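Local atomic coordinates of insulinase family protease (Yersinia pestis, PDB entry 3GO9), a protein that probably acts as a zinc-dependent protease of the insulinase (M16) family. Residues A[106-110]-A[111-115]; A[162-165]-A[166-169]; A[353-357]-A[358-362]. All coordinates share one frame; numbering follows the deposited sequence. Where two conformers were deposited one is given.

Interaction 1 (A[106-110]-A[111-115]); sequences PAITS and YDFTL
I108 and L115 hold the two strands together with a reciprocal pair of backbone bonds. I108 N donates to L115 O at 2.9 Å, and L115 N donates to I108 O at 2.8 Å. This is an antiparallel hydrogen-bonded pair. Nearer the bend, S110 N donates to F113 O at 2.8 Å, a more bent bond (134° at the hydrogen). Water 1 ties the bend by donating to both S110 OG and D112 OD1. S110 OG also bonds to the carbonyl of F163, so this hydroxyl ties the hairpin to the chain just after strand 160-162. OD2 of D112 bonds to A247 N, and Y111 OH reaches the indole of W172.

The aromatic contact follows from a torsion. CG of F113 sits between its backbone N and carbonyl carbon (chi1 73°), which turns the ring back over S110. S110 CB then lies over one ring face, 3.8 Å from the F113 centroid, in a CH-pi contact. I108 and L115 share this side of the sheet, with I108 CD1 4.2 Å from L115 CD2. On the opposite side T109 and T114 form a non-hydrogen-bonded pair. Their side chains run side by side, and T109 CG2 meets T114 CG2 at 3.8 Å. T109 OG1 bonds to ND1 of H72, a zinc ligand, while T114 OG1 bonds to the carbonyl of T58. T109 is thus a second-shell residue of that metal site. The whole is a beta hairpin, strands 107-109 and 114-120, in the mixed sheet of the M16 peptidase domain.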
ATOM      1  N   PRO A 106      -7.258   5.015  14.377  1.00 10.36           N
ATOM      2  CA  PRO A 106      -8.682   5.108  14.011  1.00 10.71           C
ATOM      3  C   PRO A 106      -8.929   5.633  12.623  1.00 10.47           C
ATOM      4  O   PRO A 106      -9.867   5.219  11.945  1.00 10.25           O
ATOM      5  CB  PRO A 106      -9.265   6.042  15.069  1.00 11.61           C
ATOM      6  CG  PRO A 106      -8.383   5.897  16.213  1.00 12.98           C
ATOM      7  CD  PRO A 106      -6.992   5.726  15.635  1.00 11.83           C
ATOM      8  N   ALA A 107      -8.095   6.554  12.202  1.00  8.91           N
ATOM      9  CA  ALA A 107      -8.143   7.020  10.821  1.00  9.25           C
ATOM     10  C   ALA A 107      -6.767   7.404  10.337  1.00  9.75           C
ATOM     11  O   ALA A 107      -5.887   7.773  11.112  1.00  9.68           O
ATOM     12  CB  ALA A 107      -9.066   8.212  10.675  1.00 10.21           C
ATOM     13  N   ILE A 108      -6.609   7.239   9.038  1.00  9.08           N
ATOM     14  CA  ILE A 108      -5.442   7.615   8.285  1.00 10.02           C
ATOM     15  C   ILE A 108      -5.912   8.503   7.183  1.00  9.67           C
ATOM     16  O   ILE A 108      -6.849   8.129   6.442  1.00  9.39           O
ATOM     17  CB  ILE A 108      -4.765   6.355   7.635  1.00 10.25           C
ATOM     18  CG1 ILE A 108      -4.259   5.405   8.712  1.00  9.79           C
ATOM     19  CG2 ILE A 108      -3.639   6.780   6.640  1.00 11.37           C
ATOM     20  CD1 ILE A 108      -3.916   4.027   8.194  1.00 14.25           C
ATOM     21  N   THR A 109      -5.327   9.687   7.046  1.00  8.42           N
ATOM     22  CA  THR A 109      -5.699  10.548   5.932  1.00  9.44           C
ATOM     23  C   THR A 109      -4.533  10.783   4.989  1.00  9.83           C
ATOM     24  O   THR A 109      -3.365  10.701   5.386  1.00 11.45           O
ATOM     25  CB  THR A 109      -6.261  11.888   6.390  1.00 10.20           C
ATOM     26  OG1 THR A 109      -5.236  12.733   6.848  1.00 13.48           O
ATOM     27  CG2 THR A 109      -7.322  11.697   7.490  1.00 10.98           C
ATOM     28  N   SER A 110      -4.833  11.036   3.731  1.00  9.48           N
ATOM     29  CA  SER A 110      -3.794  11.095   2.742  1.00  8.62           C
ATOM     30  C   SER A 110      -4.186  12.123   1.682  1.00  8.85           C
ATOM     31  O   SER A 110      -5.034  12.986   1.930  1.00  8.72           O
ATOM     32  CB  SER A 110      -3.572   9.660   2.194  1.00 10.01           C
ATOM     33  OG  SER A 110      -2.471   9.584   1.302  1.00 10.52           O
ATOM     34  N   TYR A 111      -3.521  12.080   0.535  1.00  8.67           N
ATOM     35  CA  TYR A 111      -3.773  13.015  -0.535  1.00  9.29           C
ATOM     36  C   TYR A 111      -5.132  12.826  -1.162  1.00 10.65           C
ATOM     37  O   TYR A 111      -5.799  13.761  -1.494  1.00  9.65           O
ATOM     38  CB  TYR A 111      -2.642  12.808  -1.584  1.00  9.83           C
ATOM     39  CG  TYR A 111      -1.317  13.186  -1.073  1.00  6.90           C
ATOM     40  CD1 TYR A 111      -0.931  14.541  -1.013  1.00  9.36           C
ATOM     41  CD2 TYR A 111      -0.420  12.248  -0.559  1.00  8.16           C
ATOM     42  CE1 TYR A 111       0.317  14.894  -0.459  1.00 10.31           C
ATOM     43  CE2 TYR A 111       0.806  12.611  -0.049  1.00  9.34           C
ATOM     44  CZ  TYR A 111       1.180  13.939  -0.009  1.00  9.22           C
ATOM     45  OH  TYR A 111       2.416  14.299   0.533  1.00 10.73           O
ATOM     46  N   ASP A 112      -5.531  11.558  -1.365  1.00  9.65           N
ATOM     47  CA  ASP A 112      -6.746  11.244  -2.101  1.00 10.34           C
ATOM     48  C   ASP A 112      -7.702  10.307  -1.411  1.00 10.92           C
ATOM     49  O   ASP A 112      -8.699   9.919  -2.006  1.00 11.21           O
ATOM     50  CB  ASP A 112      -6.460  10.757  -3.541  1.00 11.43           C
ATOM     51  CG  ASP A 112      -5.759   9.452  -3.631  1.00 16.13           C
ATOM     52  OD1 ASP A 112      -5.505   8.833  -2.587  1.00 18.84           O
ATOM     53  OD2 ASP A 112      -5.414   9.073  -4.797  1.00 19.31           O
ATOM     54  N   PHE A 113      -7.450  10.037  -0.140  1.00  8.99           N
ATOM     55  CA  PHE A 113      -8.348   9.230   0.655  1.00  9.31           C
ATOM     56  C   PHE A 113      -8.237   9.511   2.134  1.00  8.46           C
ATOM     57  O   PHE A 113      -7.237  10.029   2.631  1.00  9.40           O
ATOM     58  CB  PHE A 113      -8.169   7.705   0.393  1.00 10.37           C
ATOM     59  CG  PHE A 113      -6.931   7.133   0.965  1.00 10.01           C
ATOM     60  CD1 PHE A 113      -6.905   6.603   2.267  1.00 12.00           C
ATOM     61  CD2 PHE A 113      -5.740   7.103   0.209  1.00 11.46           C
ATOM     62  CE1 PHE A 113      -5.747   6.052   2.785  1.00 16.75           C
ATOM     63  CE2 PHE A 113      -4.552   6.598   0.771  1.00 11.88           C
ATOM     64  CZ  PHE A 113      -4.564   6.046   2.003  1.00 14.07           C
ATOM     65  N   THR A 114      -9.303   9.123   2.833  1.00  8.01           N
ATOM     66  CA  THR A 114      -9.318   8.926   4.294  1.00  8.32           C
ATOM     67  C   THR A 114      -9.778   7.503   4.572  1.00  8.75           C
ATOM     68  O   THR A 114     -10.784   7.040   4.009  1.00  9.81           O
ATOM     69  CB  THR A 114     -10.317   9.899   4.899  1.00  8.28           C
ATOM     70  OG1 THR A 114      -9.844  11.225   4.624  1.00  9.64           O
ATOM     71  CG2 THR A 114     -10.447   9.792   6.417  1.00  9.68           C
ATOM     72  N   LEU A 115      -9.121   6.825   5.496  1.00  8.77           N
ATOM     73  CA  LEU A 115      -9.414   5.428   5.806  1.00  9.27           C
ATOM     74  C   LEU A 115      -9.717   5.341   7.289  1.00  8.45           C
ATOM     75  O   LEU A 115      -8.817   5.637   8.124  1.00 10.79           O
ATOM     76  CB  LEU A 115      -8.197   4.550   5.493  1.00  9.01           C
ATOM     77  CG  LEU A 115      -8.271   3.081   5.958  1.00 11.43           C
ATOM     78  CD1 LEU A 115      -9.334   2.390   5.157  1.00 13.82           C
ATOM     79  CD2 LEU A 115      -6.936   2.339   5.786  1.00 12.95           C
TER
HETATM   80  O   HOH W   1      -3.206   9.339  -1.428  1.00 21.46           O

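Interaction 2 (A[162-165]-A[166-169]); sequences TFPQ and NIQE
Two hydrogen bonds grip T162 OG1, which also packs on I167. It donates to P164 O at 2.7 Å and accepts from water 2 at 2.6 Å. The same water accepts from I167 N at 3.0 Å, so it links the end of strand 160-162 to the following turn. T162 OG1 lies between its backbone N and carbonyl carbon (chi1 57°), which turns it toward P164 O.

The apolar part centres on I167. Its CG1 passes T162 OG1 at 3.7 Å. Its CD1 reaches P164 CD at 3.6 Å, with the two side chains crossing at about a right angle. The peptide bond before P164 is cis, and P164 CD also sits over one face of the F163 ring, toward the rim. W172 of helix 170-175 touches both P164 and I167.

Beyond the contact, N166 OD1 accepts from Q168 N at 3.0 Å. The donor stands well above the plane of the N166 side-chain carboxamide, 48° out of it. The backbone bond from E169 N to N166 O is weak. The OD1 bond makes an Asx turn. It lies within the type I beta turn 166-169, whose last residue, E169, is the N-cap of helix 170-175.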
ATOM      1  N   THR A 162      -1.125   9.745   8.878  1.00 12.32           N
ATOM      2  CA  THR A 162      -1.114  10.048   7.459  1.00 11.84           C
ATOM      3  C   THR A 162      -0.621   8.867   6.630  1.00 12.26           C
ATOM      4  O   THR A 162      -0.027   7.930   7.149  1.00 12.27           O
ATOM      5  CB  THR A 162      -0.171  11.245   7.172  1.00 11.29           C
ATOM      6  OG1 THR A 162       1.151  10.962   7.655  1.00 13.55           O
ATOM      7  CG2 THR A 162      -0.665  12.521   7.864  1.00 12.49           C
ATOM      8  N   PHE A 163      -0.920   8.884   5.345  1.00 12.54           N
ATOM      9  CA  PHE A 163      -0.218   8.026   4.382  1.00 13.81           C
ATOM     10  C   PHE A 163       0.393   8.905   3.295  1.00 14.25           C
ATOM     11  O   PHE A 163      -0.333   9.704   2.695  1.00 12.76           O
ATOM     12  CB  PHE A 163      -1.123   7.022   3.721  1.00 14.16           C
ATOM     13  CG  PHE A 163      -0.383   6.184   2.733  1.00 15.90           C
ATOM     14  CD1 PHE A 163       0.469   5.179   3.200  1.00 19.37           C
ATOM     15  CD2 PHE A 163      -0.397   6.497   1.375  1.00 17.20           C
ATOM     16  CE1 PHE A 163       1.229   4.452   2.303  1.00 22.59           C
ATOM     17  CE2 PHE A 163       0.370   5.767   0.462  1.00 24.38           C
ATOM     18  CZ  PHE A 163       1.182   4.735   0.948  1.00 21.52           C
ATOM     19  N   PRO A 164       1.711   8.767   3.014  1.00 14.64           N
ATOM     20  CA  PRO A 164       2.709   8.010   3.749  1.00 14.57           C
ATOM     21  C   PRO A 164       2.735   8.395   5.226  1.00 13.95           C
ATOM     22  O   PRO A 164       2.313   9.494   5.657  1.00 12.09           O
ATOM     23  CB  PRO A 164       4.041   8.378   3.028  1.00 14.81           C
ATOM     24  CG  PRO A 164       3.608   8.643   1.631  1.00 16.37           C
ATOM     25  CD  PRO A 164       2.304   9.409   1.839  1.00 15.30           C
ATOM     26  N   GLN A 165       3.252   7.478   6.035  1.00 16.49           N
ATOM     27  CA  GLN A 165       3.234   7.640   7.443  1.00 16.92           C
ATOM     28  C   GLN A 165       4.045   8.845   7.945  1.00 16.70           C
ATOM     29  O   GLN A 165       3.669   9.506   8.920  1.00 15.40           O
ATOM     30  CB  GLN A 165       3.697   6.328   8.103  1.00 19.66           C
ATOM     31  CG  GLN A 165       3.925   6.437   9.534  1.00 25.80           C
ATOM     32  CD  GLN A 165       4.054   5.057  10.185  1.00 32.93           C
ATOM     33  OE1 GLN A 165       3.691   4.874  11.341  1.00 36.16           O
ATOM     34  NE2 GLN A 165       4.558   4.080   9.418  1.00 38.01           N
ATOM     35  N   ASN A 166       5.135   9.168   7.226  1.00 16.90           N
ATOM     36  CA  ASN A 166       5.942  10.297   7.583  1.00 16.56           C
ATOM     37  C   ASN A 166       6.131  11.195   6.357  1.00 15.66           C
ATOM     38  O   ASN A 166       6.954  10.914   5.479  1.00 14.84           O
ATOM     39  CB  ASN A 166       7.321   9.860   8.130  1.00 18.28           C
ATOM     40  CG  ASN A 166       8.193  11.041   8.478  1.00 19.78           C
ATOM     41  OD1 ASN A 166       7.747  12.209   8.499  1.00 25.41           O
ATOM     42  ND2 ASN A 166       9.467  10.751   8.807  1.00 26.25           N
ATOM     43  N   ILE A 167       5.306  12.226   6.297  1.00 13.86           N
ATOM     44  CA  ILE A 167       5.303  13.144   5.117  1.00 13.46           C
ATOM     45  C   ILE A 167       6.560  13.961   5.103  1.00 13.36           C
ATOM     46  O   ILE A 167       6.957  14.478   4.065  1.00 11.82           O
ATOM     47  CB  ILE A 167       4.062  14.046   5.220  1.00 14.53           C
ATOM     48  CG1 ILE A 167       2.768  13.197   5.163  1.00 13.07           C
ATOM     49  CG2 ILE A 167       4.035  15.079   4.155  1.00 13.82           C
ATOM     50  CD1 ILE A 167       2.478  12.410   3.898  1.00 10.91           C
ATOM     51  N   GLN A 168       7.182  14.090   6.282  1.00 14.33           N
ATOM     52  CA  GLN A 168       8.360  14.939   6.491  1.00 16.39           C
ATOM     53  C   GLN A 168       9.717  14.290   6.109  1.00 16.37           C
ATOM     54  O   GLN A 168      10.750  14.925   6.167  1.00 19.73           O
ATOM     55  CB  GLN A 168       8.405  15.410   7.972  1.00 17.26           C
ATOM     56  CG  GLN A 168       7.046  15.737   8.638  1.00 21.15           C
ATOM     57  CD  GLN A 168       6.304  16.819   7.913  1.00 22.55           C
ATOM     58  OE1 GLN A 168       6.921  17.657   7.283  1.00 23.38           O
ATOM     59  NE2 GLN A 168       4.962  16.793   7.981  1.00 22.42           N
ATOM     60  N   GLU A 169       9.711  13.016   5.796  1.00 17.08           N
ATOM     61  CA  GLU A 169      10.912  12.297   5.345  0.60 18.31           C
ATOM     62  C   GLU A 169      11.589  13.082   4.213  1.00 18.26           C
ATOM     63  O   GLU A 169      10.934  13.370   3.236  1.00 15.47           O
ATOM     64  CB  GLU A 169      10.487  10.962   4.749  0.60 19.76           C
ATOM     65  CG  GLU A 169      10.816   9.737   5.500  0.60 23.34           C
ATOM     66  CD  GLU A 169      11.173   8.636   4.533  0.60 25.26           C
ATOM     67  OE1 GLU A 169      10.275   8.189   3.780  0.60 27.96           O
ATOM     68  OE2 GLU A 169      12.365   8.255   4.500  0.60 29.37           O
TER
HETATM   69  O   HOH W   2       3.230  12.313   8.431  1.00 18.86           O

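Interaction 3 (A[353-357]-A[358-362]); sequences AALRA and NGLSQ
The flat carboxamide of N358 stands above the plane of the A357-N358 peptide, shifted beyond its rim and inclined to it by about 53°. The site is the C-terminal end of helix 341-358, which closes at G359, a glycine of positive phi. ND2 of N358 comes 3.3 Å from A357 C, and CG of N358 is 3.4 Å from the same carbon. These approaches owe much to the covalent link between the two residues. On the other branch, OD1 of N358 is 3.9 Å from A357 CB. The torsion explains the fold-back: CG of N358 stands opposite its own carbonyl carbon and beside its backbone N (chi1 -63°). ND2 is near A357 O, but the angle is poor for a bond. That carbonyl instead accepts from the ammonium of K432, which also bonds to R356 O.

N358 N still donates to A354 O at 2.8 Å. G359 N donates to L355 O at 2.9 Å, a more bent bond, and the helix ends here. G359 has phi 67°, a value that favours glycine. It turns the chain away from the helix axis. L360 N is then bonded to OD1 of N428, on helix 424-435. S361 follows as the N-cap of helix 362-377. Its side chain caps a backbone N of that helix and its own N bonds to E364 OE1, consistent with a capping box.

A bound zinc ion lies about 5 Å from the side chain of A354. On the buried side, helix 424-435 covers both leucines, L355 through L435 and L360 through L431. The two side chains meet obliquely across the helix end, with L355 CD2 3.9 Å from L360 CD2.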
ATOM      1  N   ALA A 353      26.276  -6.496 -12.571  1.00 10.19           N
ATOM      2  CA  ALA A 353      26.965  -6.584 -13.845  1.00 11.13           C
ATOM      3  C   ALA A 353      27.019  -8.040 -14.315  1.00 11.46           C
ATOM      4  O   ALA A 353      26.798  -8.319 -15.495  1.00 11.42           O
ATOM      5  CB  ALA A 353      28.315  -6.026 -13.747  1.00 10.55           C
ATOM      6  N   ALA A 354      27.343  -8.933 -13.398  1.00 10.87           N
ATOM      7  CA  ALA A 354      27.414 -10.369 -13.735  1.00 11.97           C
ATOM      8  C   ALA A 354      26.043 -10.927 -14.074  1.00 12.68           C
ATOM      9  O   ALA A 354      25.879 -11.675 -15.057  1.00 12.48           O
ATOM     10  CB  ALA A 354      28.078 -11.174 -12.561  1.00 11.99           C
ATOM     11  N   LEU A 355      25.028 -10.559 -13.303  1.00 12.54           N
ATOM     12  CA  LEU A 355      23.678 -11.043 -13.568  1.00 12.47           C
ATOM     13  C   LEU A 355      23.100 -10.494 -14.877  1.00 13.28           C
ATOM     14  O   LEU A 355      22.409 -11.218 -15.611  1.00 12.95           O
ATOM     15  CB  LEU A 355      22.732 -10.732 -12.404  1.00 13.23           C
ATOM     16  CG  LEU A 355      22.972 -11.560 -11.113  1.00 13.43           C
ATOM     17  CD1 LEU A 355      22.315 -10.848  -9.888  1.00 17.06           C
ATOM     18  CD2 LEU A 355      22.521 -13.027 -11.241  1.00 17.15           C
ATOM     19  N   ARG A 356      23.393  -9.240 -15.152  1.00 12.39           N
ATOM     20  CA  ARG A 356      23.027  -8.631 -16.447  1.00 13.37           C
ATOM     21  C   ARG A 356      23.621  -9.416 -17.614  1.00 13.49           C
ATOM     22  O   ARG A 356      22.951  -9.643 -18.636  1.00 14.65           O
ATOM     23  CB  ARG A 356      23.496  -7.186 -16.520  1.00 13.27           C
ATOM     24  CG  ARG A 356      22.905  -6.439 -17.683  1.00 18.28           C
ATOM     25  CD  ARG A 356      23.465  -5.026 -17.747  1.00 22.13           C
ATOM     26  NE  ARG A 356      24.923  -5.040 -17.863  1.00 28.40           N
ATOM     27  CZ  ARG A 356      25.698  -3.960 -17.786  1.00 30.93           C
ATOM     28  NH1 ARG A 356      25.168  -2.753 -17.656  1.00 33.77           N
ATOM     29  NH2 ARG A 356      27.020  -4.090 -17.890  1.00 34.29           N
ATOM     30  N   ALA A 357      24.889  -9.764 -17.511  1.00 13.99           N
ATOM     31  CA  ALA A 357      25.600 -10.378 -18.623  1.00 14.72           C
ATOM     32  C   ALA A 357      25.245 -11.844 -18.787  1.00 16.83           C
ATOM     33  O   ALA A 357      24.976 -12.292 -19.922  1.00 16.98           O
ATOM     34  CB  ALA A 357      27.106 -10.219 -18.440  1.00 14.76           C
ATOM     35  N   ASN A 358      25.171 -12.560 -17.667  1.00 15.94           N
ATOM     36  CA  ASN A 358      25.109 -14.013 -17.674  1.00 17.65           C
ATOM     37  C   ASN A 358      23.950 -14.662 -16.948  1.00 16.92           C
ATOM     38  O   ASN A 358      23.667 -15.859 -17.168  1.00 18.53           O
ATOM     39  CB  ASN A 358      26.425 -14.531 -17.104  1.00 18.46           C
ATOM     40  CG  ASN A 358      27.614 -14.125 -17.970  1.00 21.56           C
ATOM     41  OD1 ASN A 358      28.651 -13.666 -17.473  1.00 28.62           O
ATOM     42  ND2 ASN A 358      27.453 -14.289 -19.279  1.00 25.79           N
ATOM     43  N   GLY A 359      23.276 -13.920 -16.082  1.00 15.16           N
ATOM     44  CA  GLY A 359      22.155 -14.428 -15.362  1.00 15.60           C
ATOM     45  C   GLY A 359      22.471 -15.506 -14.372  1.00 15.44           C
ATOM     46  O   GLY A 359      23.622 -15.647 -13.901  1.00 16.19           O
ATOM     47  N   LEU A 360      21.446 -16.265 -14.077  1.00 15.56           N
ATOM     48  CA  LEU A 360      21.512 -17.387 -13.170  1.00 14.81           C
ATOM     49  C   LEU A 360      22.142 -18.562 -13.899  1.00 15.52           C
ATOM     50  O   LEU A 360      22.014 -18.705 -15.115  1.00 14.42           O
ATOM     51  CB  LEU A 360      20.112 -17.751 -12.711  1.00 14.72           C
ATOM     52  CG  LEU A 360      19.348 -16.775 -11.834  1.00 17.77           C
ATOM     53  CD1 LEU A 360      18.166 -17.523 -11.220  1.00 19.88           C
ATOM     54  CD2 LEU A 360      20.248 -16.189 -10.751  1.00 19.36           C
ATOM     55  N   SER A 361      22.800 -19.418 -13.133  1.00 14.98           N
ATOM     56  CA  SER A 361      23.164 -20.749 -13.628  1.00 16.25           C
ATOM     57  C   SER A 361      21.940 -21.655 -13.669  1.00 16.56           C
ATOM     58  O   SER A 361      20.916 -21.390 -13.027  1.00 16.13           O
ATOM     59  CB  SER A 361      24.212 -21.402 -12.715  1.00 16.86           C
ATOM     60  OG  SER A 361      23.646 -21.717 -11.482  1.00 17.55           O
ATOM     61  N   GLN A 362      22.052 -22.763 -14.381  1.00 17.66           N
ATOM     62  CA  GLN A 362      20.953 -23.702 -14.423  1.00 18.36           C
ATOM     63  C   GLN A 362      20.668 -24.240 -13.047  1.00 17.72           C
ATOM     64  O   GLN A 362      19.524 -24.454 -12.683  1.00 16.26           O
ATOM     65  CB  GLN A 362      21.284 -24.870 -15.362  1.00 19.43           C
ATOM     66  CG  GLN A 362      20.117 -25.864 -15.533  1.00 20.57           C
ATOM     67  CD  GLN A 362      18.982 -25.275 -16.329  1.00 21.69           C
ATOM     68  OE1 GLN A 362      19.170 -24.819 -17.466  1.00 22.08           O
ATOM     69  NE2 GLN A 362      17.790 -25.258 -15.730  1.00 22.57           N
TER

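Interactions 1 and 2 are neighbours, with centres 11 Å apart. The backbone joins them: T109 O and F163 N are 3.0 Å apart, a probable hydrogen bond. I108 CG2 packs on T162 C at 3.7 Å. A bound zinc is about 6 Å from the T109 side chain, and one is about 5 Å from that of T162. The zinc site of H72, D158 and I160 adjoins the hairpin of interaction 1 through the bond between T109 and H72. Interaction 3 stands apart in the range of the inactive M16 domain. Its centre is 43 Å from that of interaction 1 and 38 Å from that of interaction 2, and it touches neither.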